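Local coordinates for protein DNA polymerase III beta subunit (Streptococcus pyogenes, PDB 2AVT) that is the sliding clamp of the replicative DNA polymerase, a ring-shaped dimer that probably encircles DNA and keeps the polymerase on its template, at residues Ala14-Thr18 with Thr44-Ser48. Residues are numbered along the deposited sequence; the frame is centred on the assembly and turned at random.
Sequences ALNTT and TLTGS
Leu45 points from its strand at the face of helix 8-18 formed by Ala14, Leu15 and Thr18. Leu45 CB lies 3.6 Å from Thr18 OG1, while CG, anti to the carbonyl carbon (chi1 -51°), carries the branch on towards the preceding helical turn. The tip, CD1, makes most of the contacts: Leu45 CD1 meets Leu15 CD2 at 3.7 Å, the two leucines crossing at about a right angle, and it also touches Ala14 CB. A branched leucine can thus fill the space between helix and strand, whereas the small Ala14 lets Leu45 CD1 come within 4.0 Å of Ala14 O.

Thr18 suits the buried face because its two branches divide the work. Thr18 OG1 bonds back to Ala14 O (2.9 Å), tilted 26° from the carbonyl plane, while Thr18 N reaches the same oxygen from the opposite face; the hydroxyl's proton is therefore used within the helix. Thr18 CG2, anti to the backbone N, presses on the strand 3.5 Å from Gly47 N. With no side chain at Gly47, the backbones close to 5.6 Å between Thr18 CA and Gly47 CA.

This contact packs helix 8-18 of the N-terminal clamp domain against its sheet, the axes of segments 14-18 and 44-48 lying 26° apart. From flanking strands 33-39 and 52-59, Ile34, Ile36 and Ile58 add apolar contacts and Asn56 a weak hydrogen bond to Ala14 O, while Phe82 and Ile83 of helix 79-88 pack against Leu15.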
loop_
_atom_site.group_PDB
_atom_site.type_symbol
_atom_site.label_atom_id
_atom_site.label_comp_id
_atom_site.label_asym_id
_atom_site.label_seq_id
_atom_site.Cartn_x
_atom_site.Cartn_y
_atom_site.Cartn_z
ATOM N N ALA A 14 -8.344 9.868 -17.839
ATOM C CA ALA A 14 -9.768 9.602 -18.033
ATOM C C ALA A 14 -10.128 8.130 -17.782
ATOM O O ALA A 14 -11.210 7.828 -17.285
ATOM C CB ALA A 14 -10.187 10.002 -19.450
ATOM N N LEU A 15 -9.225 7.223 -18.146
ATOM C CA LEU A 15 -9.448 5.796 -17.946
ATOM C C LEU A 15 -9.469 5.448 -16.465
ATOM O O LEU A 15 -10.329 4.698 -16.012
ATOM C CB LEU A 15 -8.356 4.975 -18.649
ATOM C CG LEU A 15 -8.476 4.869 -20.171
ATOM C CD1 LEU A 15 -7.181 4.307 -20.792
ATOM C CD2 LEU A 15 -9.668 3.986 -20.501
ATOM N N ASN A 16 -8.517 5.986 -15.712
ATOM C CA ASN A 16 -8.445 5.704 -14.286
ATOM C C ASN A 16 -9.642 6.257 -13.529
ATOM O O ASN A 16 -9.995 5.750 -12.475
ATOM C CB ASN A 16 -7.164 6.271 -13.687
ATOM C CG ASN A 16 -5.935 5.510 -14.133
ATOM O OD1 ASN A 16 -6.028 4.361 -14.565
ATOM N ND2 ASN A 16 -4.770 6.138 -14.012
ATOM N N THR A 17 -10.258 7.305 -14.061
ATOM C CA THR A 17 -11.429 7.890 -13.417
ATOM C C THR A 17 -12.621 6.960 -13.609
ATOM O O THR A 17 -13.385 6.696 -12.680
ATOM C CB THR A 17 -11.792 9.242 -14.038
ATOM O OG1 THR A 17 -10.723 10.169 -13.819
ATOM C CG2 THR A 17 -13.063 9.786 -13.415
ATOM N N THR A 18 -12.776 6.486 -14.839
ATOM C CA THR A 18 -13.864 5.591 -15.196
ATOM C C THR A 18 -13.725 4.257 -14.457
ATOM O O THR A 18 -14.722 3.661 -14.040
ATOM C CB THR A 18 -13.863 5.324 -16.714
ATOM O OG1 THR A 18 -13.866 6.575 -17.420
ATOM C CG2 THR A 18 -15.093 4.521 -17.111
ATOM N N THR A 44 -16.186 8.563 -25.501
ATOM C CA THR A 44 -16.873 8.356 -24.238
ATOM C C THR A 44 -16.541 7.003 -23.621
ATOM O O THR A 44 -16.680 5.955 -24.266
ATOM C CB THR A 44 -18.398 8.483 -24.418
ATOM O OG1 THR A 44 -18.705 9.819 -24.833
ATOM C CG2 THR A 44 -19.118 8.194 -23.110
ATOM N N LEU A 45 -16.106 7.049 -22.367
ATOM C CA LEU A 45 -15.729 5.849 -21.619
ATOM C C LEU A 45 -16.788 5.547 -20.572
ATOM O O LEU A 45 -17.201 6.444 -19.822
ATOM C CB LEU A 45 -14.383 6.074 -20.930
ATOM C CG LEU A 45 -13.275 6.595 -21.849
ATOM C CD1 LEU A 45 -12.000 6.829 -21.037
ATOM C CD2 LEU A 45 -13.008 5.584 -22.957
ATOM N N THR A 46 -17.228 4.289 -20.520
ATOM C CA THR A 46 -18.246 3.885 -19.551
ATOM C C THR A 46 -17.816 2.677 -18.725
ATOM O O THR A 46 -17.273 1.703 -19.258
ATOM C CB THR A 46 -19.590 3.522 -20.238
ATOM O OG1 THR A 46 -20.081 4.644 -20.979
ATOM C CG2 THR A 46 -20.626 3.119 -19.192
ATOM N N GLY A 47 -18.058 2.766 -17.424
ATOM C CA GLY A 47 -17.732 1.691 -16.505
ATOM C C GLY A 47 -18.854 1.596 -15.481
ATOM O O GLY A 47 -19.499 2.614 -15.173
ATOM N N SER A 48 -19.114 0.390 -14.974
ATOM C CA SER A 48 -20.155 0.184 -13.965
ATOM C C SER A 48 -19.921 -1.105 -13.196
ATOM O O SER A 48 -19.312 -2.051 -13.711
ATOM C CB SER A 48 -21.552 0.162 -14.598
ATOM O OG SER A 48 -21.685 -0.913 -15.502
#